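PDB 5YY3: cyclopenase asqI from Emericella nidulans, which catalyses the zinc-dependent conversion of 4'-methoxycyclopenin into 4'-methoxyviridicatin, with release of methyl isocyanate, during aspoquinolone biosynthesis. Local coordinates for residues A[445-449]-A[460-465]; A[529-535]-A[559-563]; A[301-305]-A[409-413]. All coordinates share one frame; numbering follows the deposited sequence.

How the contacts relate
Contact 3 comes first along the chain, where the C-terminal ends of helices 288-304 and 391-410 meet; contact 1 follows in the hairpin of strands 443-449 and 461-475, and contact 2 in the long loop between strands 523-528 and 571-580. Contacts 1 and 2 share the ig-like domain of the hemocyanin family. Their centres are about 13 Å apart and they touch: Asn-560 ND2 lies 3.1 Å from Leu-462 O, a probable hydrogen bond, so the loop packs directly on the hairpin. Contact 3 is remote, its centre about 40 Å from that of contact 1 and on the opposite side of the chain's centre. The set thus samples both the helical and the β-rich parts of the subunit.

Contact 1 of 3, residues A[445-449]-A[460-465]; sequences TTFLG and AKLGHE
The ring of Phe-447 lies flat over the backbone of Gly-463: the glycine CA stands 3.9 Å from the ring centroid and 24° off the normal, a CH-pi contact. Phe-447 CG sits between backbone N and carbonyl carbon (chi1 50°), which folds the ring over the neighbouring strand; Gly-463, having no side chain, lets it rest directly on the backbone, Gly-463 C 3.5 Å from the ring plane. The side chains of Glu-465 and Phe-447 cross at about a right angle, OE2 coming obliquely to 3.6 Å from Phe-447 CD2. On the other sheet face Leu-448 CD2 meets Leu-462 CD1 at 3.9 Å and Ala-460 CB at 3.7 Å. Between the two faces runs the antiparallel ladder, with Phe-447 N bonded to Gly-463 O at 2.8 Å and 167°, and Gly-449 and Lys-461 bonded reciprocally. Lys-648 forms a cation-pi contact with Phe-447 and a weak, long ion pair with Glu-465. Chemically, five backbone hydrogen bonds join the strands of this ig-like-domain hairpin, flanked by an aromatic-glycine contact and a leucine-alanine cluster; Thr-446, its OG1 bonded to Val-565 O, and His-464 add polar groups to the leucine face.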
loop_
_atom_site.group_PDB
_atom_site.type_symbol
_atom_site.label_atom_id
_atom_site.label_comp_id
_atom_site.label_asym_id
_atom_site.label_seq_id
_atom_site.Cartn_x
_atom_site.Cartn_y
_atom_site.Cartn_z
ATOM N N THR A 445 21.843 -2.459 15.772
ATOM C CA THR A 445 21.576 -1.817 14.490
ATOM C C THR A 445 21.911 -2.657 13.242
ATOM O O THR A 445 22.985 -3.250 13.127
ATOM C CB THR A 445 22.352 -0.499 14.416
ATOM O OG1 THR A 445 22.111 0.229 15.618
ATOM C CG2 THR A 445 21.906 0.336 13.231
ATOM N N THR A 446 20.971 -2.685 12.312
ATOM C CA THR A 446 21.199 -3.261 11.001
ATOM C C THR A 446 21.167 -2.146 9.968
ATOM O O THR A 446 20.696 -1.039 10.250
ATOM C CB THR A 446 20.138 -4.288 10.657
ATOM O OG1 THR A 446 18.874 -3.626 10.541
ATOM C CG2 THR A 446 20.064 -5.363 11.748
ATOM N N PHE A 447 21.658 -2.431 8.773
ATOM C CA PHE A 447 21.585 -1.467 7.690
ATOM C C PHE A 447 21.303 -2.172 6.368
ATOM O O PHE A 447 21.620 -3.353 6.185
ATOM C CB PHE A 447 22.872 -0.636 7.600
ATOM C CG PHE A 447 24.143 -1.453 7.595
ATOM C CD1 PHE A 447 24.641 -1.986 6.412
ATOM C CD2 PHE A 447 24.860 -1.655 8.766
ATOM C CE1 PHE A 447 25.826 -2.732 6.403
ATOM C CE2 PHE A 447 26.042 -2.390 8.762
ATOM C CZ PHE A 447 26.519 -2.935 7.576
ATOM N N LEU A 448 20.676 -1.437 5.462
ATOM C CA LEU A 448 20.427 -1.918 4.118
ATOM C C LEU A 448 21.239 -1.051 3.181
ATOM O O LEU A 448 20.959 0.122 3.039
ATOM C CB LEU A 448 18.929 -1.869 3.782
ATOM C CG LEU A 448 18.155 -2.872 4.646
ATOM C CD1 LEU A 448 16.777 -2.394 5.043
ATOM C CD2 LEU A 448 18.067 -4.240 3.965
ATOM N N GLY A 449 22.280 -1.623 2.588
ATOM C CA GLY A 449 23.055 -0.931 1.581
ATOM C C GLY A 449 22.678 -1.436 0.200
ATOM O O GLY A 449 21.778 -2.263 0.054
ATOM N N ALA A 460 18.645 -4.866 -2.001
ATOM C CA ALA A 460 19.546 -4.404 -0.940
ATOM C C ALA A 460 20.592 -5.467 -0.595
ATOM O O ALA A 460 20.487 -6.619 -1.018
ATOM C CB ALA A 460 18.759 -4.025 0.317
ATOM N N LYS A 461 21.613 -5.048 0.145
ATOM C CA LYS A 461 22.547 -5.952 0.799
ATOM C C LYS A 461 22.467 -5.690 2.295
ATOM O O LYS A 461 22.893 -4.629 2.749
ATOM C CB LYS A 461 23.985 -5.743 0.308
ATOM C CG LYS A 461 25.021 -6.630 1.012
ATOM C CD LYS A 461 24.806 -8.103 0.654
ATOM C CE LYS A 461 25.843 -9.012 1.291
ATOM N NZ LYS A 461 25.845 -10.375 0.673
ATOM N N LEU A 462 21.908 -6.628 3.052
ATOM C CA LEU A 462 21.745 -6.439 4.490
ATOM C C LEU A 462 23.106 -6.524 5.179
ATOM O O LEU A 462 24.031 -7.180 4.695
ATOM C CB LEU A 462 20.783 -7.471 5.071
ATOM C CG LEU A 462 20.520 -7.359 6.584
ATOM C CD1 LEU A 462 19.875 -6.022 6.924
ATOM C CD2 LEU A 462 19.660 -8.507 7.104
ATOM N N GLY A 463 23.229 -5.840 6.304
ATOM C CA GLY A 463 24.409 -5.916 7.138
ATOM C C GLY A 463 24.024 -5.415 8.512
ATOM O O GLY A 463 22.906 -4.922 8.719
ATOM N N HIS A 464 24.930 -5.538 9.470
ATOM C CA HIS A 464 24.643 -4.987 10.781
ATOM C C HIS A 464 25.901 -4.403 11.406
ATOM O O HIS A 464 27.015 -4.848 11.110
ATOM C CB HIS A 464 24.045 -6.061 11.688
ATOM C CG HIS A 464 25.001 -7.167 12.005
ATOM N ND1 HIS A 464 25.937 -7.072 13.010
ATOM C CD2 HIS A 464 25.183 -8.383 11.435
ATOM C CE1 HIS A 464 26.648 -8.186 13.054
ATOM N NE2 HIS A 464 26.207 -9.000 12.112
ATOM N N GLU A 465 25.722 -3.403 12.266
ATOM C CA GLU A 465 26.840 -2.887 13.041
ATOM C C GLU A 465 27.333 -4.007 13.936
ATOM O O GLU A 465 26.540 -4.859 14.344
ATOM C CB GLU A 465 26.444 -1.662 13.880
ATOM C CG GLU A 465 25.966 -0.464 13.078
ATOM C CD GLU A 465 26.971 -0.004 12.038
ATOM O OE1 GLU A 465 28.185 -0.276 12.208
ATOM O OE2 GLU A 465 26.533 0.628 11.043
HETATM O O HOH W 1 24.169 -4.416 15.270
#

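Contact 2 of 3, residues A[529-535]-A[559-563]; sequences DTDSSVA and QNLML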
loop_
_atom_site.group_PDB
_atom_site.type_symbol
_atom_site.label_atom_id
_atom_site.label_comp_id
_atom_site.label_asym_id
_atom_site.label_seq_id
_atom_site.Cartn_x
_atom_site.Cartn_y
_atom_site.Cartn_z
ATOM N N ASP A 529 30.178 -11.034 17.767
ATOM C CA ASP A 529 29.375 -11.536 16.649
ATOM C C ASP A 529 30.206 -12.434 15.732
ATOM O O ASP A 529 29.742 -13.479 15.245
ATOM C CB ASP A 529 28.770 -10.371 15.839
ATOM C CG ASP A 529 29.790 -9.280 15.479
ATOM O OD1 ASP A 529 30.959 -9.348 15.914
ATOM O OD2 ASP A 529 29.415 -8.316 14.769
ATOM N N THR A 530 31.448 -12.014 15.512
ATOM C CA THR A 530 32.311 -12.618 14.506
ATOM C C THR A 530 32.948 -13.910 15.007
ATOM O O THR A 530 33.657 -14.578 14.260
ATOM C CB THR A 530 33.418 -11.618 14.057
ATOM O OG1 THR A 530 33.981 -10.968 15.203
ATOM C CG2 THR A 530 32.834 -10.532 13.137
ATOM N N ASP A 531 32.700 -14.255 16.272
ATOM C CA ASP A 531 33.211 -15.502 16.837
ATOM C C ASP A 531 32.106 -16.554 16.968
ATOM O O ASP A 531 32.359 -17.677 17.394
ATOM C CB ASP A 531 33.871 -15.242 18.206
ATOM C CG ASP A 531 35.187 -14.459 18.095
ATOM O OD1 ASP A 531 35.888 -14.596 17.061
ATOM O OD2 ASP A 531 35.514 -13.693 19.036
ATOM N N SER A 532 30.884 -16.182 16.598
ATOM C CA SER A 532 29.721 -17.044 16.753
ATOM C C SER A 532 29.891 -18.435 16.137
ATOM O O SER A 532 30.311 -18.572 14.989
ATOM C CB SER A 532 28.496 -16.368 16.139
ATOM O OG SER A 532 27.393 -17.257 16.125
ATOM N N SER A 533 29.542 -19.469 16.898
ATOM C CA SER A 533 29.614 -20.847 16.401
ATOM C C SER A 533 28.694 -21.088 15.196
ATOM O O SER A 533 28.872 -22.048 14.444
ATOM C CB SER A 533 29.254 -21.817 17.513
ATOM O OG SER A 533 27.886 -21.674 17.849
ATOM N N VAL A 534 27.714 -20.207 15.029
ATOM C CA VAL A 534 26.677 -20.323 14.008
ATOM C C VAL A 534 27.098 -19.669 12.680
ATOM O O VAL A 534 26.600 -20.007 11.606
ATOM C CB VAL A 534 25.368 -19.684 14.551
ATOM C CG1 VAL A 534 24.383 -19.343 13.442
ATOM C CG2 VAL A 534 24.740 -20.596 15.610
ATOM N N ALA A 535 28.063 -18.766 12.757
ATOM C CA ALA A 535 28.354 -17.867 11.653
ATOM C C ALA A 535 29.396 -18.383 10.664
ATOM O O ALA A 535 30.356 -19.042 11.037
ATOM C CB ALA A 535 28.801 -16.518 12.206
ATOM N N GLN A 559 27.434 -13.774 8.178
ATOM C CA GLN A 559 27.557 -12.785 9.256
ATOM C C GLN A 559 26.620 -11.572 9.051
ATOM O O GLN A 559 26.011 -11.078 10.004
ATOM C CB GLN A 559 29.017 -12.314 9.375
ATOM C CG GLN A 559 29.283 -11.322 10.511
ATOM C CD GLN A 559 28.861 -11.875 11.862
ATOM O OE1 GLN A 559 29.402 -12.877 12.338
ATOM N NE2 GLN A 559 27.873 -11.235 12.479
ATOM N N ASN A 560 26.489 -11.120 7.805
ATOM C CA ASN A 560 25.624 -9.992 7.485
ATOM C C ASN A 560 24.132 -10.270 7.693
ATOM O O ASN A 560 23.338 -9.326 7.746
ATOM C CB ASN A 560 25.834 -9.548 6.047
ATOM C CG ASN A 560 25.338 -10.569 5.056
ATOM O OD1 ASN A 560 25.721 -11.731 5.122
ATOM N ND2 ASN A 560 24.483 -10.144 4.130
ATOM N N LEU A 561 23.751 -11.547 7.818
ATOM C CA LEU A 561 22.349 -11.897 8.053
ATOM C C LEU A 561 22.115 -12.409 9.460
ATOM O O LEU A 561 21.039 -12.930 9.749
ATOM C CB LEU A 561 21.865 -12.969 7.057
ATOM C CG LEU A 561 22.009 -12.655 5.578
ATOM C CD1 LEU A 561 21.400 -13.771 4.742
ATOM C CD2 LEU A 561 21.358 -11.313 5.258
ATOM N N MET A 562 23.114 -12.289 10.333
ATOM C CA MET A 562 23.003 -12.867 11.674
ATOM C C MET A 562 21.859 -12.243 12.433
ATOM O O MET A 562 21.145 -12.917 13.172
ATOM C CB MET A 562 24.308 -12.701 12.451
ATOM C CG MET A 562 25.355 -13.756 12.100
ATOM S SD MET A 562 24.896 -15.378 12.731
ATOM C CE MET A 562 25.066 -15.093 14.497
ATOM N N LEU A 563 21.674 -10.945 12.236
ATOM C CA LEU A 563 20.579 -10.236 12.887
ATOM C C LEU A 563 19.375 -10.124 11.965
ATOM O O LEU A 563 19.528 -9.758 10.803
ATOM C CB LEU A 563 21.040 -8.843 13.321
ATOM C CG LEU A 563 21.364 -8.490 14.767
ATOM C CD1 LEU A 563 22.014 -9.619 15.500
ATOM C CD2 LEU A 563 22.235 -7.249 14.798
#
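Segment 529-535 passes from a 3-10 turn at Asp-529 into a type I β turn from Ser-532 to Ala-535, and it faces the 3-10 turn 559-561 with Ala-535 and Gln-559 as the nearest CA pair, 5.7 Å apart. Met-562 points toward the β turn. Bends at chi2 (-71°) and chi3 (-68°) curl its thioether, so that sulfur and methyl touch different residues: SD lies 4.1 Å from Val-534 CG1 and equally far from Ala-535 CB, whereas CE comes to 3.6 Å from Ser-532 OG. The Val-534 and Met-562 side chains meet at a slant. Gln-559 forms the second part of the contact; its side chain crosses that of Asp-529 at about a right angle, with the terminal amide lying against the backbone of Asp-529 and beside Ala-535 CB.

Within the turn, Ser-532 OG accepts the N-H of Val-534 at 3.2 Å and 154°, an ST turn, and it is also hydrogen-bonded to Met-510 O on strand 508-517. Closure of the β turn comes from Ala-535 N to Ser-532 O, at 3.2 Å. Asp-529 OD2 is bonded to Tyr-467 N, which fixes the start of the segment to strand 461-475; Met-562 packs on Tyr-467 and on Met-510.

The chemistry is therefore divided: dispersion contacts of a thioether with Val-534, Ala-535 and Ser-532, together with the packing of the Gln-559 amide on Asp-529, join the two parts of the loop, while the polar groups of Asp-529 and Ser-532 are tied to the adjoining strands of the ig-like domain.

Contact 3 of 3, residues A[301-305]-A[409-413]; sequences AIRKG and TRYPQ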
loop_
_atom_site.group_PDB
_atom_site.type_symbol
_atom_site.label_atom_id
_atom_site.label_comp_id
_atom_site.label_asym_id
_atom_site.label_seq_id
_atom_site.Cartn_x
_atom_site.Cartn_y
_atom_site.Cartn_z
ATOM N N ALA A 301 3.198 -42.732 10.921
ATOM C CA ALA A 301 4.316 -43.329 11.638
ATOM C C ALA A 301 4.751 -42.495 12.848
ATOM O O ALA A 301 5.042 -43.036 13.908
ATOM C CB ALA A 301 5.489 -43.520 10.694
ATOM N N ILE A 302 4.817 -41.176 12.679
ATOM C CA ILE A 302 5.231 -40.293 13.763
ATOM C C ILE A 302 4.215 -40.332 14.913
ATOM O O ILE A 302 4.590 -40.413 16.074
ATOM C CB ILE A 302 5.422 -38.832 13.259
ATOM C CG1 ILE A 302 6.684 -38.737 12.397
ATOM C CG2 ILE A 302 5.496 -37.861 14.435
ATOM C CD1 ILE A 302 6.865 -37.430 11.663
ATOM N N ARG A 303 2.931 -40.269 14.588
ATOM C CA ARG A 303 1.895 -40.387 15.601
ATOM C C ARG A 303 1.948 -41.773 16.265
ATOM O O ARG A 303 1.823 -41.895 17.485
ATOM C CB ARG A 303 0.515 -40.138 14.980
ATOM C CG ARG A 303 -0.673 -40.678 15.782
ATOM C CD ARG A 303 -0.751 -40.112 17.195
ATOM N NE ARG A 303 -0.753 -38.655 17.190
ATOM C CZ ARG A 303 -0.534 -37.895 18.263
ATOM N NH1 ARG A 303 -0.283 -38.452 19.446
ATOM N NH2 ARG A 303 -0.553 -36.572 18.144
ATOM N N LYS A 304 2.136 -42.820 15.468
ATOM C CA LYS A 304 2.131 -44.168 16.037
ATOM C C LYS A 304 3.427 -44.416 16.804
ATOM O O LYS A 304 3.474 -45.245 17.717
ATOM C CB LYS A 304 1.937 -45.229 14.949
ATOM C CG LYS A 304 1.939 -46.649 15.473
ATOM C CD LYS A 304 1.501 -47.630 14.413
ATOM C CE LYS A 304 1.318 -49.038 14.987
ATOM N NZ LYS A 304 0.429 -49.835 14.092
ATOM N N GLY A 305 4.477 -43.688 16.442
ATOM C CA GLY A 305 5.741 -43.796 17.152
ATOM C C GLY A 305 6.686 -44.861 16.630
ATOM O O GLY A 305 7.642 -45.200 17.317
ATOM N N THR A 409 6.850 -32.255 19.544
ATOM C CA THR A 409 5.848 -32.252 20.613
ATOM C C THR A 409 5.514 -33.683 21.081
ATOM O O THR A 409 5.017 -33.876 22.202
ATOM C CB THR A 409 4.544 -31.541 20.201
ATOM O OG1 THR A 409 3.691 -32.446 19.493
ATOM C CG2 THR A 409 4.834 -30.327 19.351
ATOM N N ARG A 410 5.792 -34.673 20.225
ATOM C CA ARG A 410 5.604 -36.088 20.572
ATOM C C ARG A 410 6.626 -36.623 21.585
ATOM O O ARG A 410 6.294 -37.472 22.408
ATOM C CB ARG A 410 5.648 -36.955 19.304
ATOM C CG ARG A 410 4.308 -37.059 18.600
ATOM C CD ARG A 410 3.367 -38.026 19.300
ATOM N NE ARG A 410 3.692 -39.407 18.958
ATOM C CZ ARG A 410 3.826 -40.383 19.845
ATOM N NH1 ARG A 410 3.678 -40.128 21.138
ATOM N NH2 ARG A 410 4.128 -41.609 19.444
ATOM N N TYR A 411 7.862 -36.129 21.524
ATOM C CA TYR A 411 8.910 -36.577 22.435
ATOM C C TYR A 411 9.555 -35.417 23.174
ATOM O O TYR A 411 10.667 -34.995 22.833
ATOM C CB TYR A 411 9.963 -37.385 21.667
ATOM C CG TYR A 411 9.344 -38.586 20.981
ATOM C CD1 TYR A 411 8.999 -39.721 21.705
ATOM C CD2 TYR A 411 9.058 -38.563 19.623
ATOM C CE1 TYR A 411 8.399 -40.810 21.085
ATOM C CE2 TYR A 411 8.461 -39.648 18.997
ATOM C CZ TYR A 411 8.136 -40.763 19.734
ATOM O OH TYR A 411 7.548 -41.832 19.112
ATOM N N PRO A 412 8.858 -34.903 24.206
ATOM C CA PRO A 412 9.302 -33.737 24.975
ATOM C C PRO A 412 10.615 -34.023 25.702
ATOM O O PRO A 412 11.044 -35.173 25.746
ATOM C CB PRO A 412 8.167 -33.503 25.979
ATOM C CG PRO A 412 7.027 -34.334 25.520
ATOM C CD PRO A 412 7.559 -35.423 24.662
ATOM N N GLN A 413 11.256 -32.995 26.250
ATOM C CA GLN A 413 12.489 -33.204 27.006
ATOM C C GLN A 413 12.478 -32.337 28.250
ATOM O O GLN A 413 11.900 -31.247 28.257
ATOM C CB GLN A 413 13.732 -32.907 26.153
ATOM C CG GLN A 413 13.799 -31.494 25.580
ATOM C CD GLN A 413 14.944 -31.306 24.593
ATOM O OE1 GLN A 413 15.748 -32.207 24.385
ATOM N NE2 GLN A 413 14.997 -30.136 23.954
HETATM O O HOH W 2 0.658 -34.024 19.545
HETATM O O HOH W 3 7.676 -44.303 20.273
#
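Arg-410 reaches across to the C-terminal end of helix 288-304, where its NE donates to Ile-302 O at 3.2 Å with an N-H...O angle of 164°. The acceptor lies only 8° out of the guanidinium plane, so the arginine meets this carbonyl edge-on. Arg-303 O is close to the same group, 3.0 Å from Arg-410 NH2, but the angle is too poor for a hydrogen bond. Bends at chi2 and chi3 carry the Arg-410 guanidinium alongside the helix end. Arg-410 CD lies over one face of the Arg-303 guanidinium, 3.7 Å from NH1, the side chains crossing at about a right angle. Tyr-411 adds to the shell: its CZ lies over one face of the Arg-410 guanidinium, offset toward the rim, its OH sits 3.3 Å from Gly-305 CA, and a water accepts from that hydroxyl while donating to Gly-305 O.

Further out, Arg-303 is held from beyond its own chain, for NH2 forms a salt bridge with Asp-296 of the third subunit; this carboxylate probably offsets some of the cost of two like charges lying near each other. Tyr-411 packs on Leu-318 and Arg-320 as well as Cys-323 of helix 323-331, and Ile-302 on Val-327 of that helix.

Gly-305, at a phi of 89° that favours glycine, is the C-prime residue of a Schellman motif, defined by Gln-306 N to Ala-301 O and Gly-305 N to Ile-302 O. Arg-410 NH2 lies 3.6 Å from Gly-305 CA. What results is a glycine-terminated helix C-terminus whose Ile-302 carbonyl accepts from an arginine at the end of another helix, next to a subunit interface.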